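Local coordinates for nucleoprotein (Schmallenberg virus, PDB 4JNG) that encapsidates the viral RNA genome, shielding it from nucleases in a helical nucleocapsid that serves as template for transcription and replication, at residues 46-49 / 50-54; 91-94 / 95-98; 164-167 / 168-172. All blocks are in the same frame, centred on the assembly; numbering follows the deposited sequence.

Contact 1: residues 46-49 / 50-54. With nucleotides of chain A.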
# COMPACT_ATOMS: atom_id res chain seq x y z
N ASN B 46 23.62 -6.41 -8.29
CA ASN B 46 23.14 -5.05 -8.01
C ASN B 46 21.95 -4.64 -8.87
O ASN B 46 21.63 -3.46 -8.99
CB ASN B 46 24.28 -4.06 -8.18
CG ASN B 46 25.33 -4.20 -7.11
OD1 ASN B 46 26.29 -4.96 -7.27
ND2 ASN B 46 25.17 -3.48 -6.02
N GLN B 47 21.28 -5.63 -9.45
CA GLN B 47 20.26 -5.36 -10.44
C GLN B 47 18.96 -4.90 -9.78
O GLN B 47 18.30 -3.99 -10.28
CB GLN B 47 20.00 -6.60 -11.31
CG GLN B 47 18.92 -6.36 -12.35
CD GLN B 47 18.62 -7.58 -13.20
OE1 GLN B 47 18.99 -8.70 -12.86
NE2 GLN B 47 17.90 -7.36 -14.30
N LYS B 48 18.60 -5.53 -8.66
CA LYS B 48 17.47 -5.09 -7.85
C LYS B 48 17.71 -3.68 -7.30
O LYS B 48 16.80 -2.84 -7.31
CB LYS B 48 17.22 -6.08 -6.72
CG LYS B 48 16.16 -5.66 -5.71
CD LYS B 48 15.30 -6.84 -5.27
CE LYS B 48 14.75 -6.65 -3.86
NZ LYS B 48 13.80 -7.73 -3.51
N LYS B 49 18.93 -3.43 -6.83
CA LYS B 49 19.30 -2.12 -6.30
C LYS B 49 19.24 -1.01 -7.36
O LYS B 49 18.80 0.10 -7.07
CB LYS B 49 20.72 -2.18 -5.71
CG LYS B 49 21.15 -0.92 -4.99
CD LYS B 49 22.41 -1.15 -4.17
CE LYS B 49 23.17 0.15 -3.97
NZ LYS B 49 24.40 -0.06 -3.15
N ALA B 50 19.70 -1.30 -8.57
CA ALA B 50 19.74 -0.31 -9.64
C ALA B 50 18.31 0.07 -10.06
O ALA B 50 18.03 1.20 -10.45
CB ALA B 50 20.51 -0.85 -10.83
N LYS B 51 17.44 -0.91 -9.97
CA LYS B 51 16.04 -0.80 -10.32
C LYS B 51 15.33 0.11 -9.31
O LYS B 51 14.51 0.94 -9.69
CB LYS B 51 15.48 -2.22 -10.35
CG LYS B 51 13.99 -2.38 -10.46
CD LYS B 51 13.64 -3.86 -10.30
CE LYS B 51 13.55 -4.57 -11.64
NZ LYS B 51 12.92 -5.90 -11.43
N MET B 52 15.67 -0.04 -8.03
CA MET B 52 15.18 0.85 -6.98
C MET B 52 15.67 2.28 -7.18
O MET B 52 14.93 3.23 -6.99
CB MET B 52 15.65 0.37 -5.62
CG MET B 52 15.06 -0.95 -5.17
SD MET B 52 16.19 -1.87 -4.12
CE MET B 52 16.96 -0.57 -3.16
N VAL B 53 16.94 2.41 -7.55
CA VAL B 53 17.51 3.71 -7.87
C VAL B 53 16.64 4.33 -8.98
O VAL B 53 16.00 5.37 -8.77
CB VAL B 53 18.99 3.60 -8.29
CG1 VAL B 53 19.50 4.89 -8.91
CG2 VAL B 53 19.86 3.25 -7.09
N LEU B 54 16.58 3.65 -10.12
CA LEU B 54 15.80 4.12 -11.28
C LEU B 54 14.33 4.41 -10.96
O LEU B 54 13.75 5.36 -11.49
CB LEU B 54 15.90 3.10 -12.44
CG LEU B 54 16.90 3.40 -13.57
CD1 LEU B 54 18.20 4.01 -13.07
CD2 LEU B 54 17.18 2.15 -14.38
P U A 29 12.98 -12.59 -3.46
OP1 U A 29 13.25 -13.22 -2.14
OP2 U A 29 12.49 -11.19 -3.52
O5' U A 29 14.28 -12.68 -4.38
C5' U A 29 15.14 -13.84 -4.34
C4' U A 29 16.56 -13.42 -4.62
O4' U A 29 16.63 -12.80 -5.94
C3' U A 29 17.15 -12.40 -3.64
O3' U A 29 18.52 -12.68 -3.38
C2' U A 29 16.98 -11.08 -4.40
O2' U A 29 17.83 -10.03 -4.01
C1' U A 29 17.25 -11.54 -5.83
N1 U A 29 16.71 -10.65 -6.88
C2 U A 29 17.49 -10.44 -8.00
O2 U A 29 18.57 -10.96 -8.17
N3 U A 29 16.94 -9.58 -8.93
C4 U A 29 15.72 -8.94 -8.84
O4 U A 29 15.37 -8.20 -9.76
C5 U A 29 14.98 -9.21 -7.65
C6 U A 29 15.49 -10.03 -6.73

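Contact 2: residues 91-94 / 95-98. With nucleotides of chain A.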
# COMPACT_ATOMS: atom_id res chain seq x y z
N ILE B 91 18.88 0.20 -24.33
CA ILE B 91 18.81 -0.79 -23.26
C ILE B 91 18.10 -0.20 -22.06
O ILE B 91 18.38 0.91 -21.62
CB ILE B 91 20.20 -1.36 -22.83
CG1 ILE B 91 21.26 -0.26 -22.66
CG2 ILE B 91 20.69 -2.38 -23.84
CD1 ILE B 91 22.58 -0.77 -22.10
N THR B 92 17.13 -0.96 -21.57
CA THR B 92 16.59 -0.79 -20.25
C THR B 92 17.36 -1.74 -19.37
O THR B 92 18.16 -2.54 -19.86
CB THR B 92 15.10 -1.18 -20.23
OG1 THR B 92 14.97 -2.52 -20.70
CG2 THR B 92 14.31 -0.25 -21.12
N LEU B 93 17.11 -1.67 -18.08
CA LEU B 93 17.68 -2.60 -17.13
C LEU B 93 17.32 -4.03 -17.49
O LEU B 93 18.17 -4.94 -17.43
CB LEU B 93 17.20 -2.26 -15.72
CG LEU B 93 18.19 -2.38 -14.56
CD1 LEU B 93 19.60 -1.96 -14.95
CD2 LEU B 93 17.69 -1.53 -13.40
N HIS B 94 16.07 -4.21 -17.90
CA HIS B 94 15.56 -5.50 -18.26
C HIS B 94 16.26 -6.04 -19.51
O HIS B 94 16.66 -7.20 -19.53
CB HIS B 94 14.05 -5.45 -18.51
CG HIS B 94 13.41 -6.80 -18.56
ND1 HIS B 94 13.09 -7.42 -19.74
CD2 HIS B 94 13.05 -7.65 -17.57
CE1 HIS B 94 12.54 -8.59 -19.48
NE2 HIS B 94 12.52 -8.76 -18.17
N ARG B 95 16.39 -5.21 -20.53
CA ARG B 95 17.02 -5.64 -21.78
C ARG B 95 18.49 -5.99 -21.55
O ARG B 95 18.98 -7.01 -22.02
CB ARG B 95 16.88 -4.57 -22.85
CG ARG B 95 15.45 -4.41 -23.39
CD ARG B 95 15.43 -3.43 -24.56
NE ARG B 95 14.09 -3.18 -25.06
CZ ARG B 95 13.78 -2.34 -26.04
NH1 ARG B 95 14.71 -1.62 -26.66
NH2 ARG B 95 12.50 -2.22 -26.41
N MET B 96 19.16 -5.12 -20.79
CA MET B 96 20.58 -5.24 -20.48
C MET B 96 20.88 -6.57 -19.80
O MET B 96 21.83 -7.27 -20.16
CB MET B 96 20.94 -4.08 -19.56
CG MET B 96 22.40 -3.96 -19.20
SD MET B 96 22.64 -2.48 -18.21
CE MET B 96 24.35 -2.80 -17.79
N SER B 97 20.03 -6.93 -18.84
CA SER B 97 20.11 -8.21 -18.15
C SER B 97 20.03 -9.41 -19.10
O SER B 97 20.78 -10.37 -18.95
CB SER B 97 18.99 -8.30 -17.12
OG SER B 97 19.00 -9.54 -16.46
N GLY B 98 19.11 -9.35 -20.05
CA GLY B 98 18.98 -10.41 -21.05
C GLY B 98 20.18 -10.46 -21.99
O GLY B 98 20.72 -11.54 -22.28
P U A 24 10.47 -4.33 -23.72
OP1 U A 24 11.97 -4.36 -23.55
OP2 U A 24 9.69 -5.56 -23.45
O5' U A 24 9.88 -3.19 -22.79
C5' U A 24 10.27 -1.81 -22.93
C4' U A 24 9.39 -0.94 -22.07
O4' U A 24 8.06 -0.85 -22.65
C3' U A 24 9.14 -1.45 -20.65
O3' U A 24 10.21 -1.13 -19.78
C2' U A 24 7.85 -0.72 -20.30
O2' U A 24 8.00 0.64 -19.95
C1' U A 24 7.09 -0.81 -21.62
N1 U A 24 6.23 -1.99 -21.73
C2 U A 24 5.00 -1.95 -21.10
O2 U A 24 4.63 -1.00 -20.44
N3 U A 24 4.24 -3.08 -21.25
C4 U A 24 4.56 -4.22 -21.96
O4 U A 24 3.76 -5.16 -22.00
C5 U A 24 5.85 -4.19 -22.58
C6 U A 24 6.62 -3.10 -22.45

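Contact 3: residues 164-167 / 168-172. With nucleotides of chain A.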
# COMPACT_ATOMS: atom_id res chain seq x y z
N MET B 164 6.25 -20.74 -16.34
CA MET B 164 5.12 -21.64 -16.15
C MET B 164 5.14 -22.18 -14.72
O MET B 164 4.17 -22.04 -13.99
CB MET B 164 5.14 -22.80 -17.16
CG MET B 164 4.57 -22.45 -18.52
SD MET B 164 4.66 -23.81 -19.70
CE MET B 164 3.84 -23.09 -21.12
N HIS B 165 6.27 -22.77 -14.34
CA HIS B 165 6.46 -23.29 -12.98
C HIS B 165 6.23 -22.23 -11.90
O HIS B 165 5.76 -22.55 -10.81
CB HIS B 165 7.85 -23.91 -12.81
CG HIS B 165 8.00 -25.24 -13.49
ND1 HIS B 165 7.32 -26.37 -13.07
CD2 HIS B 165 8.75 -25.62 -14.55
CE1 HIS B 165 7.65 -27.39 -13.85
NE2 HIS B 165 8.51 -26.96 -14.75
N ARG B 166 6.56 -20.97 -12.19
CA ARG B 166 6.32 -19.89 -11.22
C ARG B 166 4.82 -19.65 -11.00
O ARG B 166 4.41 -19.31 -9.90
CB ARG B 166 7.01 -18.60 -11.64
CG ARG B 166 8.48 -18.51 -11.26
CD ARG B 166 8.95 -17.07 -11.22
NE ARG B 166 8.73 -16.39 -12.50
CZ ARG B 166 8.97 -15.09 -12.72
NH1 ARG B 166 9.43 -14.31 -11.76
NH2 ARG B 166 8.73 -14.56 -13.91
N VAL B 167 4.01 -19.80 -12.05
CA VAL B 167 2.56 -19.68 -11.93
C VAL B 167 1.99 -20.88 -11.16
O VAL B 167 1.06 -20.73 -10.36
CB VAL B 167 1.89 -19.58 -13.32
CG1 VAL B 167 0.37 -19.66 -13.21
CG2 VAL B 167 2.31 -18.30 -14.03
N LEU B 168 2.56 -22.05 -11.41
CA LEU B 168 2.04 -23.30 -10.85
C LEU B 168 2.43 -23.54 -9.39
O LEU B 168 1.58 -23.89 -8.58
CB LEU B 168 2.50 -24.49 -11.69
CG LEU B 168 1.75 -24.67 -13.01
CD1 LEU B 168 2.54 -25.54 -13.97
CD2 LEU B 168 0.36 -25.24 -12.75
N LYS B 169 3.70 -23.37 -9.06
CA LYS B 169 4.20 -23.72 -7.72
C LYS B 169 4.21 -22.53 -6.79
O LYS B 169 3.76 -22.62 -5.65
CB LYS B 169 5.57 -24.37 -7.82
CG LYS B 169 5.55 -25.63 -8.67
CD LYS B 169 6.68 -26.58 -8.33
CE LYS B 169 6.80 -27.67 -9.38
NZ LYS B 169 7.89 -28.63 -9.07
N ASP B 170 4.71 -21.40 -7.29
CA ASP B 170 4.52 -20.12 -6.63
C ASP B 170 3.15 -19.65 -7.10
O ASP B 170 2.55 -20.27 -7.99
CB ASP B 170 5.62 -19.12 -7.01
CG ASP B 170 7.01 -19.76 -7.08
OD1 ASP B 170 7.21 -20.83 -6.47
OD2 ASP B 170 7.89 -19.20 -7.77
N ASN B 171 2.64 -18.57 -6.52
CA ASN B 171 1.37 -18.01 -6.98
C ASN B 171 1.62 -16.69 -7.69
O ASN B 171 1.07 -15.64 -7.34
CB ASN B 171 0.40 -17.87 -5.81
CG ASN B 171 -0.00 -19.21 -5.23
OD1 ASN B 171 0.32 -19.52 -4.08
ND2 ASN B 171 -0.69 -20.03 -6.03
N MET B 172 2.48 -16.77 -8.71
CA MET B 172 2.80 -15.64 -9.57
C MET B 172 1.57 -15.22 -10.34
O MET B 172 0.97 -16.04 -11.03
CB MET B 172 3.92 -16.03 -10.56
CG MET B 172 3.96 -15.23 -11.86
SD MET B 172 5.62 -15.08 -12.54
CE MET B 172 6.27 -14.00 -11.29
P U A 27 7.67 -5.10 -8.14
OP1 U A 27 8.02 -4.27 -6.97
OP2 U A 27 8.66 -5.28 -9.24
O5' U A 27 7.23 -6.54 -7.59
C5' U A 27 6.13 -7.28 -8.16
C4' U A 27 6.17 -8.75 -7.78
O4' U A 27 5.79 -9.54 -8.94
C3' U A 27 7.49 -9.34 -7.28
O3' U A 27 7.53 -9.42 -5.86
C2' U A 27 7.49 -10.74 -7.87
O2' U A 27 6.77 -11.69 -7.10
C1' U A 27 6.78 -10.52 -9.20
N1 U A 27 7.65 -10.02 -10.28
C2 U A 27 8.05 -10.92 -11.26
O2 U A 27 7.72 -12.09 -11.25
N3 U A 27 8.86 -10.39 -12.23
C4 U A 27 9.30 -9.09 -12.34
O4 U A 27 10.02 -8.77 -13.28
C5 U A 27 8.84 -8.22 -11.30
C6 U A 27 8.06 -8.70 -10.33
P U A 28 8.93 -9.48 -5.07
OP1 U A 28 8.62 -9.64 -3.62
OP2 U A 28 9.76 -8.34 -5.51
O5' U A 28 9.58 -10.84 -5.57
C5' U A 28 9.19 -12.10 -4.99
C4' U A 28 9.97 -13.24 -5.61
O4' U A 28 9.69 -13.32 -7.03
C3' U A 28 11.48 -13.11 -5.53
O3' U A 28 11.95 -13.52 -4.25
C2' U A 28 11.95 -14.00 -6.68
O2' U A 28 12.12 -15.36 -6.33
C1' U A 28 10.83 -13.81 -7.71
N1 U A 28 11.18 -12.85 -8.77
C2 U A 28 11.48 -13.35 -10.02
O2 U A 28 11.47 -14.54 -10.28
N3 U A 28 11.80 -12.40 -10.96
C4 U A 28 11.84 -11.03 -10.78
O4 U A 28 12.14 -10.31 -11.73
C5 U A 28 11.52 -10.59 -9.46
C6 U A 28 11.21 -11.49 -8.52

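Contact 1: residues 46-49 / 50-54
The uracil of U29 (chain A) is the flat group here, and the aliphatic part of K48 lies along one of its faces. CB of K48 stands above the ring, 3.9 Å from C4 of the base. Further out, CD of K48 sits above and just outside the C5-C6 edge, 3.4 Å from C5, so carbon, not charge, makes the close contact with the base. A bend at chi2 (141°) steers the chain on past the pyrimidine, and NZ of K48 finishes 3.7 Å from OP2 of the same nucleotide, where its charge would probably help to offset that of the phosphate. K51, three residues on, serves the O4 end of the base: its chain bends at chi3 and brings NZ to 3.8 Å from O4 of U29, too long for a firm hydrogen bond.

One turn further along the same side of the helix, M52 leans back toward K48. Its SD is 3.4 Å from the carbonyl oxygen of K48 and meets CG of the K48 side chain at a longer range, the two chains crossing obliquely. Backbone bonds fix the spacing of all these groups: A50 N donates to N46 O at 2.9 Å, followed by the same i to i+4 bond from K51 to Q47, from M52 to K48, and from V53 to K49, the last with an angle of 161° at the hydrogen. K49 leaves the helix in another direction, and its NZ is hydrogen-bonded to the carbonyl oxygen of Q80 of the second subunit. A50 is buried against L64 and F66.

The geometry is that of the first two turns of helix 47-56, whose i and i+3 lysines, K48 and K51, form part of the RNA-binding site.

Contact 2: residues 91-94 / 95-98
T92 and R95 meet at the start of helix 93-110, where OG1 of T92 accepts from the backbone N of R95 at 3.0 Å with a nearly straight N-H (163°). The threonine rotamer makes this possible: chi1 of 56° sets OG1 between the backbone N and the carbonyl carbon, facing into the first turn. The same oxygen lies 3.3 Å from CG of R95, against the root of that side chain.

R95 then runs fully extended from CG to NE, which carries the guanidinium to the RNA. Its NE donates to OP1 of U24 (chain A) at 2.9 Å and 168°, with OP1 at the edge of the group, near its plane. NH1 is held by the carbonyl oxygens of P87 and A90 and NH2 by another phosphate, so bonds on all three nitrogens limit its rotation.

M96 is also extended but diverges from R95, with CG anti to its own N, and its SD packs 4.2 Å from CD1 of I91. Backbone bonds such as M96 N to T92 O (2.9 Å) continue the turn. T92 is the N-cap, and the I91-M96 contact, N' to N4, is the hydrophobic staple that accompanies it, built here into an RNA phosphate site.

Contact 3: residues 164-167 / 168-172
R166 and M172 pack against each other where helix 158-168 ends and its chain turns into the loop before helix 177-181, a helix C-terminus that carries part of the RNA-binding site. Following the chain from L168, the helical pattern is still intact: its N donates to M164 O at 3.0 Å, and its side chain leans toward F205 of helix 198-209.

K169 makes the final regular bond of this end, its N donating to H165 O at 2.8 Å and 168°. Its extended side chain runs alongside H165, pointing the same way, and CE lies 3.9 Å from ND1 of the imidazole. That nitrogen is buried with no polar partner, whereas NE2 of H165 is bonded to the carbonyl oxygen of F205.

The helix has ended by K169, and at D170 the backbone turns away from helical psi. D170 O stands 2.8 Å from O of R166 and of V167, acceptors facing acceptors, which suggests a tight turn. The carboxylate is not paired with R166: OD2 rests 3.6 Å from the aliphatic CG of R166, the guanidinium and carboxylate planes are 86° apart, and OD1 forms a salt bridge with K130.

M172 folds back over the helix end, its N reaching R166 O by a weak bond of 3.4 Å. R166 bends at chi3 (-57°), and its NH2 is salt-bridged to E163. In the model one guanidinium face meets the methionine methyl and NH1 points to the O2 atoms of U27 and U28 (chain A), but short contacts of both groups with the RNA make their exact placement doubtful. Nearer the backbone, CG of M172 meets CG2 of V167 at 4.1 Å, the two side chains crossing at about a right angle.

In the fold
Along the chain the contacts follow one another without overlap: contact 1 in helix 47-56, contact 2 at the start of helix 93-110, contact 3 at the end of helix 158-168. The first two are neighbours, centres 12 Å apart, with L93 packed on A50, K51 and L54 and a probable hydrogen bond between Q47 NE2 and S97 OG. Contact 3 lies farther off, its centre 24 Å from contact 1 and 23 Å from contact 2, with nearest atoms about 9 and 8 Å away. The RNA joins them in another order: U24 at contact 2, U27 and U28 at contact 3, U29 at contact 1. Three sequence-distant helix ends thus line one RNA path.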